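Local coordinates for glycosyl hydrolases family 2, sugar binding domain protein (Bacteroides uniformis str. 3978 T3 ii, PDB 6D1P), which probably hydrolyses O-glycosidic bonds as a family 2 beta-glucuronidase of a human gut bacterium, at residues L325-H331 with N359-H365; E349-I353 with T577-F581; F508-G514 with L570-W576; E550-I554 with K607-V612. One frame throughout, in Å; residues are numbered along the deposited sequence.

Interaction 1 of 4, residues L325-H331 with N359-H365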
loop_
_atom_site.group_PDB
_atom_site.type_symbol
_atom_site.label_atom_id
_atom_site.label_comp_id
_atom_site.label_asym_id
_atom_site.label_seq_id
_atom_site.Cartn_x
_atom_site.Cartn_y
_atom_site.Cartn_z
ATOM N N LEU A 325 35.801 23.649 13.329
ATOM C CA LEU A 325 35.093 22.497 12.789
ATOM C C LEU A 325 34.320 22.905 11.536
ATOM O O LEU A 325 33.507 23.836 11.562
ATOM C CB LEU A 325 34.166 21.902 13.851
ATOM C CG LEU A 325 34.966 21.431 15.072
ATOM C CD1 LEU A 325 34.041 21.067 16.217
ATOM C CD2 LEU A 325 35.875 20.261 14.740
ATOM N N ARG A 326 34.611 22.239 10.431
ATOM C CA ARG A 326 33.940 22.504 9.163
ATOM C C ARG A 326 33.004 21.314 8.952
ATOM O O ARG A 326 33.409 20.258 8.458
ATOM C CB ARG A 326 34.957 22.697 8.038
ATOM C CG ARG A 326 36.147 23.616 8.448
ATOM C CD ARG A 326 37.167 23.915 7.297
ATOM N NE ARG A 326 37.764 22.720 6.658
ATOM C CZ ARG A 326 38.920 22.127 7.004
ATOM N NH1 ARG A 326 39.660 22.591 8.016
ATOM N NH2 ARG A 326 39.338 21.045 6.338
ATOM N N GLY A 327 31.756 21.465 9.386
ATOM C CA GLY A 327 30.871 20.317 9.443
ATOM C C GLY A 327 29.716 20.283 8.466
ATOM O O GLY A 327 29.273 21.319 7.961
ATOM N N THR A 328 29.227 19.077 8.194
ATOM C CA THR A 328 27.995 18.845 7.449
ATOM C C THR A 328 27.170 17.790 8.201
ATOM O O THR A 328 27.555 17.324 9.286
ATOM C CB THR A 328 28.319 18.442 5.991
ATOM O OG1 THR A 328 27.179 18.645 5.139
ATOM C CG2 THR A 328 28.799 17.000 5.880
ATOM N N HIS A 329 26.002 17.449 7.647
ATOM C CA HIS A 329 25.254 16.271 8.066
ATOM C C HIS A 329 24.986 15.390 6.852
ATOM O O HIS A 329 25.089 15.832 5.699
ATOM C CB HIS A 329 23.878 16.580 8.686
ATOM C CG HIS A 329 23.877 17.560 9.814
ATOM N ND1 HIS A 329 24.110 18.905 9.633
ATOM C CD2 HIS A 329 23.559 17.406 11.120
ATOM C CE1 HIS A 329 23.982 19.531 10.788
ATOM N NE2 HIS A 329 23.645 18.644 11.706
ATOM N N ARG A 330 24.596 14.149 7.132
ATOM C CA ARG A 330 24.063 13.241 6.124
ATOM C C ARG A 330 22.951 12.424 6.763
ATOM O O ARG A 330 22.984 12.142 7.965
ATOM C CB ARG A 330 25.143 12.298 5.554
ATOM C CG ARG A 330 25.557 11.206 6.529
ATOM C CD ARG A 330 26.591 10.236 5.958
ATOM N NE ARG A 330 26.116 9.505 4.784
ATOM C CZ ARG A 330 25.372 8.404 4.834
ATOM N NH1 ARG A 330 25.002 7.898 5.998
ATOM N NH2 ARG A 330 25.003 7.802 3.713
ATOM N N HIS A 331 21.948 12.078 5.960
ATOM C CA HIS A 331 20.900 11.151 6.364
ATOM C C HIS A 331 21.191 9.796 5.748
ATOM O O HIS A 331 21.943 9.687 4.773
ATOM C CB HIS A 331 19.518 11.637 5.913
ATOM C CG HIS A 331 18.736 12.344 6.978
ATOM N ND1 HIS A 331 18.384 11.744 8.171
ATOM C CD2 HIS A 331 18.218 13.596 7.020
ATOM C CE1 HIS A 331 17.703 12.601 8.909
ATOM N NE2 HIS A 331 17.583 13.731 8.235
ATOM N N ASN A 359 35.612 18.576 7.679
ATOM C CA ASN A 359 36.366 17.751 8.612
ATOM C C ASN A 359 35.484 17.213 9.729
ATOM O O ASN A 359 35.998 16.593 10.662
ATOM C CB ASN A 359 37.572 18.523 9.194
ATOM C CG ASN A 359 37.177 19.800 9.957
ATOM O OD1 ASN A 359 36.017 20.016 10.318
ATOM N ND2 ASN A 359 38.171 20.647 10.222
ATOM N N PHE A 360 34.168 17.384 9.623
ATOM C CA PHE A 360 33.271 17.173 10.741
ATOM C C PHE A 360 31.897 16.817 10.191
ATOM O O PHE A 360 31.458 17.389 9.191
ATOM C CB PHE A 360 33.221 18.449 11.599
ATOM C CG PHE A 360 32.466 18.301 12.894
ATOM C CD1 PHE A 360 32.550 17.138 13.639
ATOM C CD2 PHE A 360 31.702 19.349 13.382
ATOM C CE1 PHE A 360 31.868 17.010 14.846
ATOM C CE2 PHE A 360 31.020 19.231 14.585
ATOM C CZ PHE A 360 31.097 18.058 15.316
ATOM N N ILE A 361 31.215 15.878 10.837
ATOM C CA ILE A 361 29.889 15.507 10.372
ATOM C C ILE A 361 29.040 15.069 11.560
ATOM O O ILE A 361 29.512 14.364 12.461
ATOM C CB ILE A 361 29.973 14.415 9.285
ATOM C CG1 ILE A 361 28.580 14.126 8.700
ATOM C CG2 ILE A 361 30.661 13.153 9.829
ATOM C CD1 ILE A 361 28.629 13.257 7.437
ATOM N N ARG A 362 27.788 15.521 11.560
ATOM C CA ARG A 362 26.748 15.011 12.443
ATOM C C ARG A 362 25.877 14.045 11.646
ATOM O O ARG A 362 25.349 14.408 10.593
ATOM C CB ARG A 362 25.916 16.162 13.019
ATOM C CG ARG A 362 24.734 15.757 13.908
ATOM C CD ARG A 362 24.177 17.004 14.600
ATOM N NE ARG A 362 22.863 16.834 15.235
ATOM C CZ ARG A 362 21.775 17.523 14.899
ATOM N NH1 ARG A 362 21.809 18.410 13.900
ATOM N NH2 ARG A 362 20.647 17.325 15.559
ATOM N N LEU A 363 25.727 12.824 12.155
ATOM C CA LEU A 363 25.168 11.708 11.386
ATOM C C LEU A 363 23.639 11.653 11.500
ATOM O O LEU A 363 23.056 10.667 11.951
ATOM C CB LEU A 363 25.797 10.398 11.850
ATOM C CG LEU A 363 27.323 10.303 11.698
ATOM C CD1 LEU A 363 27.835 8.968 12.216
ATOM C CD2 LEU A 363 27.738 10.509 10.242
ATOM N N GLY A 364 22.992 12.715 11.028
ATOM C CA GLY A 364 21.554 12.766 11.125
ATOM C C GLY A 364 21.121 12.718 12.578
ATOM O O GLY A 364 21.833 13.174 13.483
ATOM N N HIS A 365 19.961 12.103 12.816
ATOM C CA HIS A 365 19.365 12.071 14.140
ATOM C C HIS A 365 19.336 10.663 14.719
ATOM O O HIS A 365 18.442 10.320 15.496
ATOM C CB HIS A 365 17.958 12.672 14.099
ATOM C CG HIS A 365 17.926 14.082 13.604
ATOM N ND1 HIS A 365 18.750 15.070 14.114
ATOM C CD2 HIS A 365 17.188 14.673 12.635
ATOM C CE1 HIS A 365 18.501 16.211 13.495
ATOM N NE2 HIS A 365 17.561 15.996 12.590
#
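This is the opening beta-alpha-beta unit of the TIM barrel: Gly-327, Thr-328 and His-329 of strand 321-329 pair in parallel with Phe-360, Ile-361 and Arg-362. The backbone join is made by Thr-328 N to Phe-360 O at 3.0 Å and Arg-362 N to Thr-328 O at 2.9 Å. At the N-terminal end of the pairing Asn-359 takes over the job of a strand residue: its OD1 accepts from Arg-326 N at 2.6 Å, while its own N bonds back to Arg-326 O. Inside the barrel, Leu-325 reaches over one face of the Phe-360 ring, CD1 lying 4.2 Å from the ring centroid and toward the rim. Gly-327, with no side chain, passes close to that same ring. Thr-328 and Ile-361 lie alongside each other on the opposite face of the sheet, where Ile-361 meets helix 370-379. Toward the C-terminal end of the strands, the extended Arg-362 chain, CG anti to N (chi1 177°), runs beside the His-329 ring, and Arg-362 NH1 donates to His-329 NE2 at 2.9 Å, with the guanidinium turned 75° from the ring. A leucine in place of Arg-362 would probably leave His-329 NE2 without its donor and Glu-386 and Glu-512 without the positive charge they share. Since NE2 accepts here and ND1 bonds to Phe-575 O, the geometry is consistent with His-329 carrying its proton on ND1.

Interaction 2 of 4, residues E349-I353 with T577-F581. With NA (sodium ion), chain C.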
loop_
_atom_site.group_PDB
_atom_site.type_symbol
_atom_site.label_atom_id
_atom_site.label_comp_id
_atom_site.label_asym_id
_atom_site.label_seq_id
_atom_site.Cartn_x
_atom_site.Cartn_y
_atom_site.Cartn_z
ATOM N N GLU A 349 29.989 8.474 -1.332
ATOM C CA GLU A 349 29.434 9.687 -0.736
ATOM C C GLU A 349 30.388 10.288 0.283
ATOM O O GLU A 349 30.627 11.502 0.287
ATOM C CB GLU A 349 28.079 9.385 -0.097
ATOM C CG GLU A 349 27.528 10.498 0.794
ATOM C CD GLU A 349 26.248 10.064 1.522
ATOM O OE1 GLU A 349 25.817 8.895 1.298
ATOM O OE2 GLU A 349 25.684 10.868 2.313
ATOM N N MET A 350 30.939 9.456 1.163
ATOM C CA MET A 350 31.879 9.968 2.157
ATOM C C MET A 350 33.099 10.599 1.485
ATOM O O MET A 350 33.543 11.684 1.885
ATOM C CB MET A 350 32.278 8.852 3.125
ATOM C CG MET A 350 31.098 8.240 3.886
ATOM S SD MET A 350 30.047 9.475 4.692
ATOM C CE MET A 350 31.207 10.228 5.825
ATOM N N GLN A 351 33.615 9.973 0.419
ATOM C CA GLN A 351 34.690 10.602 -0.351
ATOM C C GLN A 351 34.261 11.957 -0.894
ATOM O O GLN A 351 35.034 12.919 -0.848
ATOM C CB GLN A 351 35.146 9.693 -1.500
ATOM C CG GLN A 351 36.396 8.887 -1.189
ATOM C CD GLN A 351 36.784 7.925 -2.305
ATOM O OE1 GLN A 351 36.996 8.333 -3.458
ATOM N NE2 GLN A 351 36.891 6.634 -1.963
ATOM N N GLN A 352 33.039 12.055 -1.412
ATOM C CA GLN A 352 32.572 13.331 -1.941
ATOM C C GLN A 352 32.579 14.404 -0.858
ATOM O O GLN A 352 32.896 15.575 -1.121
ATOM C CB GLN A 352 31.170 13.158 -2.520
ATOM C CG GLN A 352 30.817 14.074 -3.685
ATOM C CD GLN A 352 29.394 13.809 -4.205
ATOM O OE1 GLN A 352 28.600 13.154 -3.534
ATOM N NE2 GLN A 352 29.073 14.324 -5.388
ATOM N N ILE A 353 32.237 14.010 0.370
ATOM C CA ILE A 353 32.227 14.934 1.496
ATOM C C ILE A 353 33.652 15.340 1.852
ATOM O O ILE A 353 33.969 16.535 1.954
ATOM C CB ILE A 353 31.498 14.294 2.695
ATOM C CG1 ILE A 353 30.022 14.067 2.345
ATOM C CG2 ILE A 353 31.676 15.134 3.952
ATOM C CD1 ILE A 353 29.189 13.502 3.452
ATOM N N THR A 577 22.234 20.576 4.761
ATOM C CA THR A 577 22.851 19.281 5.001
ATOM C C THR A 577 23.621 18.969 3.730
ATOM O O THR A 577 23.566 19.757 2.767
ATOM C CB THR A 577 21.783 18.161 5.315
ATOM O OG1 THR A 577 22.441 16.934 5.664
ATOM C CG2 THR A 577 20.840 17.927 4.129
ATOM N N PHE A 578 24.345 17.845 3.694
ATOM C CA PHE A 578 25.180 17.580 2.521
ATOM C C PHE A 578 24.335 17.328 1.277
ATOM O O PHE A 578 24.597 17.904 0.209
ATOM C CB PHE A 578 26.109 16.393 2.770
ATOM C CG PHE A 578 26.962 16.044 1.575
ATOM C CD1 PHE A 578 27.932 16.934 1.110
ATOM C CD2 PHE A 578 26.792 14.833 0.909
ATOM C CE1 PHE A 578 28.721 16.619 -0.016
ATOM C CE2 PHE A 578 27.566 14.505 -0.199
ATOM C CZ PHE A 578 28.531 15.398 -0.676
ATOM N N LYS A 579 23.309 16.478 1.404
ATOM C CA LYS A 579 22.592 15.906 0.272
ATOM C C LYS A 579 21.083 16.018 0.462
ATOM O O LYS A 579 20.566 15.728 1.547
ATOM C CB LYS A 579 22.993 14.434 0.091
ATOM C CG LYS A 579 22.523 13.799 -1.206
ATOM C CD LYS A 579 23.219 12.454 -1.440
ATOM C CE LYS A 579 22.682 11.396 -0.459
ATOM N NZ LYS A 579 23.735 10.383 -0.254
ATOM N N ASP A 580 20.387 16.453 -0.593
ATOM C CA ASP A 580 18.933 16.381 -0.642
ATOM C C ASP A 580 18.469 15.011 -0.182
ATOM O O ASP A 580 19.013 13.990 -0.608
ATOM C CB ASP A 580 18.436 16.634 -2.068
ATOM C CG ASP A 580 18.554 18.078 -2.488
ATOM O OD1 ASP A 580 19.072 18.883 -1.686
ATOM O OD2 ASP A 580 18.124 18.407 -3.632
ATOM N N PHE A 581 17.464 14.983 0.685
ATOM C CA PHE A 581 16.982 13.719 1.217
ATOM C C PHE A 581 15.470 13.782 1.347
ATOM O O PHE A 581 14.871 14.861 1.383
ATOM C CB PHE A 581 17.630 13.405 2.568
ATOM C CG PHE A 581 17.158 14.304 3.666
ATOM C CD1 PHE A 581 17.779 15.523 3.887
ATOM C CD2 PHE A 581 16.058 13.946 4.461
ATOM C CE1 PHE A 581 17.338 16.367 4.888
ATOM C CE2 PHE A 581 15.613 14.783 5.454
ATOM C CZ PHE A 581 16.259 15.999 5.687
HETATM NA NA NA C . 20.088 11.921 0.674
HETATM O O HOH W 1 23.172 10.480 2.727
HETATM O O HOH W 2 21.558 12.474 3.006
#
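Lys-579 NZ is gripped from several sides: Glu-349 OE1 forms a salt bridge to it at 3.0 Å, a water donates to Glu-349 OE2 while accepting from NZ, and His-334 bonds to it as well. A bend in the lysine at chi3 (72°) brings NZ round to the carboxylate. Glu-349 OE1 has a second positive partner in Arg-330, so one buried carboxylate is shared by two cations, which would probably favour its ionised form. Beside it, Phe-578 points at the helix, and Ile-353 CG1 sits squarely over the centre of its ring, 3.4 Å from the centroid. Gln-352 comes in at the ring edge, OE1 being 3.6 Å from Phe-578 CZ and the amide turned 72° from the ring; its NE2 goes on to Gly-604 O. An alanine in place of Phe-578 would probably open a gap beneath Ile-353 and deprive Gln-352 of the ring edge it rests on. Next along the loop, Asp-580 O binds a sodium ion at 2.7 Å, together with Asp-333 and a water. The contact thus wedges the loop after strand 572-574 against helix 343-356, with Thr-328 of strand 321-329 touching both Ile-353 and Phe-578, and Met-350 packing onto helix 370-379.

Interaction 3 of 4, residues F508-G514 with L570-W576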
loop_
_atom_site.group_PDB
_atom_site.type_symbol
_atom_site.label_atom_id
_atom_site.label_comp_id
_atom_site.label_asym_id
_atom_site.label_seq_id
_atom_site.Cartn_x
_atom_site.Cartn_y
_atom_site.Cartn_z
ATOM N N PHE A 508 29.578 26.177 23.128
ATOM C CA PHE A 508 28.691 26.430 22.007
ATOM C C PHE A 508 29.185 25.699 20.767
ATOM O O PHE A 508 30.393 25.610 20.522
ATOM C CB PHE A 508 28.602 27.927 21.733
ATOM C CG PHE A 508 27.848 28.293 20.476
ATOM C CD1 PHE A 508 28.494 28.343 19.251
ATOM C CD2 PHE A 508 26.507 28.645 20.534
ATOM C CE1 PHE A 508 27.817 28.709 18.101
ATOM C CE2 PHE A 508 25.824 29.019 19.394
ATOM C CZ PHE A 508 26.481 29.046 18.168
ATOM N N LEU A 509 28.240 25.204 19.972
ATOM C CA LEU A 509 28.550 24.571 18.703
ATOM C C LEU A 509 27.350 24.796 17.808
ATOM O O LEU A 509 26.224 24.501 18.218
ATOM C CB LEU A 509 28.829 23.080 18.906
ATOM C CG LEU A 509 29.210 22.233 17.697
ATOM C CD1 LEU A 509 30.329 22.901 16.896
ATOM C CD2 LEU A 509 29.632 20.846 18.166
ATOM N N HIS A 510 27.558 25.356 16.621
ATOM C CA HIS A 510 26.418 25.689 15.776
ATOM C C HIS A 510 26.067 24.484 14.899
ATOM O O HIS A 510 26.688 24.247 13.865
ATOM C CB HIS A 510 26.683 26.935 14.946
ATOM C CG HIS A 510 25.504 27.360 14.131
ATOM N ND1 HIS A 510 25.400 28.611 13.565
ATOM C CD2 HIS A 510 24.379 26.690 13.775
ATOM C CE1 HIS A 510 24.263 28.697 12.898
ATOM N NE2 HIS A 510 23.628 27.543 13.003
ATOM N N ALA A 511 25.055 23.730 15.307
ATOM C CA ALA A 511 24.542 22.611 14.518
ATOM C C ALA A 511 23.314 23.075 13.748
ATOM O O ALA A 511 22.328 23.511 14.358
ATOM C CB ALA A 511 24.194 21.416 15.404
ATOM N N GLU A 512 23.406 23.007 12.414
ATOM C CA GLU A 512 22.353 23.230 11.423
ATOM C C GLU A 512 22.291 24.695 11.022
ATOM O O GLU A 512 22.072 25.567 11.866
ATOM C CB GLU A 512 20.969 22.747 11.907
ATOM C CG GLU A 512 20.910 21.265 12.213
ATOM C CD GLU A 512 19.470 20.726 12.356
ATOM O OE1 GLU A 512 18.535 21.324 11.778
ATOM O OE2 GLU A 512 19.279 19.715 13.075
ATOM N N TRP A 513 22.494 24.952 9.730
ATOM C CA TRP A 513 22.281 26.228 9.060
ATOM C C TRP A 513 22.422 25.982 7.569
ATOM O O TRP A 513 22.981 24.968 7.144
ATOM C CB TRP A 513 23.279 27.302 9.508
ATOM C CG TRP A 513 24.698 26.957 9.216
ATOM C CD1 TRP A 513 25.539 26.219 9.998
ATOM C CD2 TRP A 513 25.457 27.343 8.064
ATOM N NE1 TRP A 513 26.777 26.115 9.402
ATOM C CE2 TRP A 513 26.754 26.811 8.220
ATOM C CE3 TRP A 513 25.171 28.102 6.922
ATOM C CZ2 TRP A 513 27.758 27.016 7.281
ATOM C CZ3 TRP A 513 26.165 28.293 5.989
ATOM C CH2 TRP A 513 27.442 27.753 6.169
ATOM N N GLY A 514 21.943 26.936 6.783
ATOM C CA GLY A 514 21.968 26.828 5.337
ATOM C C GLY A 514 20.612 27.175 4.757
ATOM O O GLY A 514 20.020 28.191 5.143
ATOM N N LEU A 570 34.773 30.641 17.858
ATOM C CA LEU A 570 33.817 29.660 17.335
ATOM C C LEU A 570 34.439 28.270 17.305
ATOM O O LEU A 570 35.419 28.040 16.602
ATOM C CB LEU A 570 33.348 30.065 15.933
ATOM C CG LEU A 570 32.298 29.197 15.203
ATOM C CD1 LEU A 570 31.012 29.109 16.016
ATOM C CD2 LEU A 570 32.008 29.751 13.815
ATOM N N THR A 571 33.881 27.335 18.066
ATOM C CA THR A 571 34.283 25.948 17.879
ATOM C C THR A 571 34.096 25.524 16.421
ATOM O O THR A 571 35.010 24.964 15.801
ATOM C CB THR A 571 33.497 25.036 18.823
ATOM O OG1 THR A 571 32.093 25.196 18.597
ATOM C CG2 THR A 571 33.814 25.386 20.262
ATOM N N GLY A 572 32.936 25.819 15.845
ATOM C CA GLY A 572 32.669 25.455 14.469
ATOM C C GLY A 572 31.180 25.307 14.214
ATOM O O GLY A 572 30.343 25.674 15.043
ATOM N N SER A 573 30.865 24.758 13.042
ATOM C CA SER A 573 29.468 24.534 12.710
ATOM C C SER A 573 29.326 23.310 11.817
ATOM O O SER A 573 30.307 22.781 11.283
ATOM C CB SER A 573 28.863 25.743 12.019
ATOM O OG SER A 573 29.423 25.856 10.730
ATOM N N LEU A 574 28.069 22.866 11.661
ATOM C CA LEU A 574 27.682 21.850 10.685
ATOM C C LEU A 574 26.506 22.402 9.901
ATOM O O LEU A 574 25.420 22.586 10.463
ATOM C CB LEU A 574 27.300 20.534 11.359
ATOM C CG LEU A 574 28.279 20.062 12.434
ATOM C CD1 LEU A 574 27.735 20.357 13.848
ATOM C CD2 LEU A 574 28.599 18.595 12.269
ATOM N N PHE A 575 26.699 22.674 8.614
ATOM C CA PHE A 575 25.543 23.092 7.842
ATOM C C PHE A 575 24.641 21.891 7.594
ATOM O O PHE A 575 25.077 20.738 7.642
ATOM C CB PHE A 575 25.951 23.786 6.535
ATOM C CG PHE A 575 26.470 22.866 5.455
ATOM C CD1 PHE A 575 27.838 22.612 5.335
ATOM C CD2 PHE A 575 25.601 22.326 4.498
ATOM C CE1 PHE A 575 28.329 21.796 4.305
ATOM C CE2 PHE A 575 26.070 21.497 3.478
ATOM C CZ PHE A 575 27.434 21.237 3.371
ATOM N N TRP A 576 23.352 22.167 7.419
ATOM C CA TRP A 576 22.346 21.150 7.118
ATOM C C TRP A 576 21.872 21.436 5.704
ATOM O O TRP A 576 21.186 22.436 5.468
ATOM C CB TRP A 576 21.190 21.191 8.118
ATOM C CG TRP A 576 20.127 20.130 7.885
ATOM C CD1 TRP A 576 19.146 20.145 6.940
ATOM C CD2 TRP A 576 19.970 18.908 8.611
ATOM N NE1 TRP A 576 18.399 18.997 7.018
ATOM C CE2 TRP A 576 18.879 18.219 8.036
ATOM C CE3 TRP A 576 20.645 18.329 9.696
ATOM C CZ2 TRP A 576 18.425 16.983 8.523
ATOM C CZ3 TRP A 576 20.213 17.097 10.171
ATOM C CH2 TRP A 576 19.108 16.432 9.580
HETATM O O HOH W 3 32.217 28.411 19.922
#
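The Trp-513 indole lies across Phe-575, whose CB presses on one face of the ring system, 3.6 Å from Trp-513 CE2, and whose CA sits over the five-membered ring. With CG between its backbone N and carbonyl carbon (chi1 61°), the indole is swung back along the neighbouring strand until NE1 makes a weak hydrogen bond to Ser-573 OG, an oxygen that also bonds to Gln-564. Two residues earlier, the small bump of Ala-511 CB fits against Leu-574 CD1 at 4.0 Å. Here strands 510-511 and 572-574 run parallel in the TIM barrel wall, bonded through Leu-574 N to His-510 O and Glu-512 N to Leu-574 O. Glu-512 lies alongside Trp-576, its CD 3.8 Å from CE3, while its carboxylate bonds to Arg-362 and a glycerol. Leu-570 CD1 meets the edge of the Phe-508 ring at 3.8 Å. Leu-509 CD1 slots between Thr-571 OG1 and Gly-572 O, 3.4 and 3.3 Å away, and Thr-571 OG1 donates to Phe-508 O at 2.6 Å, on a lone pair.

Interaction 4 of 4, residues E550-I554 with K607-V612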
loop_
_atom_site.group_PDB
_atom_site.type_symbol
_atom_site.label_atom_id
_atom_site.label_comp_id
_atom_site.label_asym_id
_atom_site.label_seq_id
_atom_site.Cartn_x
_atom_site.Cartn_y
_atom_site.Cartn_z
ATOM N N GLU A 550 19.393 28.512 -6.507
ATOM C CA GLU A 550 20.791 28.324 -6.142
ATOM C C GLU A 550 21.496 29.656 -5.977
ATOM O O GLU A 550 22.424 29.766 -5.169
ATOM C CB GLU A 550 21.506 27.465 -7.185
ATOM C CG GLU A 550 20.972 26.018 -7.239
ATOM C CD GLU A 550 21.933 25.038 -7.915
ATOM O OE1 GLU A 550 23.077 24.837 -7.421
ATOM O OE2 GLU A 550 21.525 24.465 -8.957
ATOM N N SER A 551 21.054 30.675 -6.719
ATOM C CA SER A 551 21.691 31.984 -6.657
ATOM C C SER A 551 21.649 32.542 -5.249
ATOM O O SER A 551 22.645 33.096 -4.755
ATOM C CB SER A 551 21.002 32.940 -7.622
ATOM O OG SER A 551 21.091 32.442 -8.942
ATOM N N TYR A 552 20.502 32.389 -4.580
ATOM C CA TYR A 552 20.402 32.891 -3.228
ATOM C C TYR A 552 21.288 32.086 -2.290
ATOM O O TYR A 552 22.099 32.652 -1.543
ATOM C CB TYR A 552 18.955 32.889 -2.748
ATOM C CG TYR A 552 18.897 33.296 -1.306
ATOM C CD1 TYR A 552 19.095 34.628 -0.926
ATOM C CD2 TYR A 552 18.718 32.346 -0.308
ATOM C CE1 TYR A 552 19.073 35.003 0.425
ATOM C CE2 TYR A 552 18.699 32.713 1.037
ATOM C CZ TYR A 552 18.870 34.041 1.397
ATOM O OH TYR A 552 18.851 34.382 2.731
ATOM N N ILE A 553 21.180 30.759 -2.337
ATOM C CA ILE A 553 21.851 29.983 -1.302
ATOM C C ILE A 553 23.363 30.070 -1.445
ATOM O O ILE A 553 24.092 29.932 -0.459
ATOM C CB ILE A 553 21.365 28.523 -1.298
ATOM C CG1 ILE A 553 21.471 27.956 0.124
ATOM C CG2 ILE A 553 22.167 27.666 -2.271
ATOM C CD1 ILE A 553 20.501 28.587 1.106
ATOM N N ILE A 554 23.859 30.294 -2.662
ATOM C CA ILE A 554 25.300 30.394 -2.870
ATOM C C ILE A 554 25.859 31.601 -2.120
ATOM O O ILE A 554 26.875 31.511 -1.420
ATOM C CB ILE A 554 25.586 30.452 -4.383
ATOM C CG1 ILE A 554 25.642 29.021 -4.937
ATOM C CG2 ILE A 554 26.847 31.251 -4.694
ATOM C CD1 ILE A 554 25.365 28.929 -6.399
ATOM N N LYS A 607 25.206 20.141 -6.701
ATOM C CA LYS A 607 24.763 21.492 -6.998
ATOM C C LYS A 607 25.980 22.414 -7.065
ATOM O O LYS A 607 27.085 22.050 -6.666
ATOM C CB LYS A 607 23.792 22.008 -5.927
ATOM C CG LYS A 607 22.623 21.082 -5.588
ATOM C CD LYS A 607 21.689 21.745 -4.585
ATOM C CE LYS A 607 20.610 20.776 -4.093
ATOM N NZ LYS A 607 19.781 21.279 -2.936
ATOM N N GLU A 608 25.768 23.632 -7.550
ATOM C CA GLU A 608 26.889 24.560 -7.632
ATOM C C GLU A 608 27.286 25.121 -6.271
ATOM O O GLU A 608 28.393 25.660 -6.133
ATOM C CB GLU A 608 26.558 25.672 -8.629
ATOM C CG GLU A 608 26.074 25.083 -9.969
ATOM C CD GLU A 608 26.457 25.912 -11.184
ATOM O OE1 GLU A 608 27.634 26.378 -11.283
ATOM O OE2 GLU A 608 25.570 26.107 -12.036
ATOM N N SER A 609 26.446 24.956 -5.255
ATOM C CA SER A 609 26.848 25.318 -3.906
ATOM C C SER A 609 27.903 24.380 -3.347
ATOM O O SER A 609 28.621 24.768 -2.422
ATOM C CB SER A 609 25.640 25.313 -2.989
ATOM O OG SER A 609 24.918 24.102 -3.165
ATOM N N TYR A 610 27.995 23.143 -3.857
ATOM C CA TYR A 610 29.052 22.239 -3.405
ATOM C C TYR A 610 30.441 22.858 -3.607
ATOM O O TYR A 610 31.352 22.603 -2.815
ATOM C CB TYR A 610 28.938 20.897 -4.142
ATOM C CG TYR A 610 30.069 19.901 -3.871
ATOM C CD1 TYR A 610 31.235 19.900 -4.650
ATOM C CD2 TYR A 610 29.961 18.944 -2.858
ATOM C CE1 TYR A 610 32.271 18.976 -4.412
ATOM C CE2 TYR A 610 30.995 18.026 -2.607
ATOM C CZ TYR A 610 32.151 18.052 -3.392
ATOM O OH TYR A 610 33.166 17.143 -3.153
ATOM N N TYR A 611 30.607 23.685 -4.650
ATOM C CA TYR A 611 31.895 24.298 -4.975
ATOM C C TYR A 611 32.154 25.544 -4.146
ATOM O O TYR A 611 33.317 25.897 -3.910
ATOM C CB TYR A 611 31.948 24.627 -6.471
ATOM C CG TYR A 611 31.674 23.379 -7.285
ATOM C CD1 TYR A 611 32.656 22.406 -7.415
ATOM C CD2 TYR A 611 30.422 23.134 -7.853
ATOM C CE1 TYR A 611 32.426 21.247 -8.106
ATOM C CE2 TYR A 611 30.180 21.947 -8.562
ATOM C CZ TYR A 611 31.194 21.013 -8.671
ATOM O OH TYR A 611 31.043 19.836 -9.336
ATOM N N VAL A 612 31.096 26.227 -3.704
ATOM C CA VAL A 612 31.289 27.312 -2.754
ATOM C C VAL A 612 31.989 26.789 -1.513
ATOM O O VAL A 612 33.017 27.331 -1.091
ATOM C CB VAL A 612 29.950 27.977 -2.413
ATOM C CG1 VAL A 612 30.163 29.019 -1.351
ATOM C CG2 VAL A 612 29.342 28.579 -3.674
HETATM O O HOH W 4 23.001 25.056 -4.529
#
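Glu-550 crosses Lys-607 obliquely and brings OE1 to within 3.0 Å of Glu-608 N, which donates to it nearly along the C-O axis of the carboxylate. The same oxygen rests against Lys-607 CB at 3.3 Å and accepts from a water that also bonds to Ser-609 OG. The other oxygen, OE2, turns to Gly-520 N. Lys-607 itself stretches away in extended form, so that its NZ reaches Asp-580 and Gly-598 rather than Glu-550. These residues join the N-terminal ends of helices 550-564 and 609-617, which pack against each other in the outer layer of the TIM barrel. One turn on from Glu-550, Ile-554 meets Val-612 methyl to methyl, with CG2 of each 3.8 Å apart. Its CG1, anti to the carbonyl carbon (chi1 -85°), comes 4.0 Å from Ser-609 CA, and CD1 extends to Glu-608 CB. Tyr-646 of strand 641-647 touches both Ile-554 and Val-612.

All four contacts are buried; none is a surface contact. Interactions 1 and 3 are the sheet contacts of the barrel wall, and they share a seam: strand 321-329 is paired with both 360-362 and 572-574, and Leu-325 N bonds to Thr-571 O. Their chemistry is mainly backbone pairing. Interaction 2 joins the loop that follows strand 572-574 to a helix, and interaction 4 joins two helix starts; in both, side chains do the joining. Phe-581 of interaction 2 packs on Trp-576 of interaction 3, Gly-514 of interaction 3 touches Ile-553 of interaction 4, and Tyr-610 of interaction 4 bonds to the backbone of Gln-352 in interaction 2.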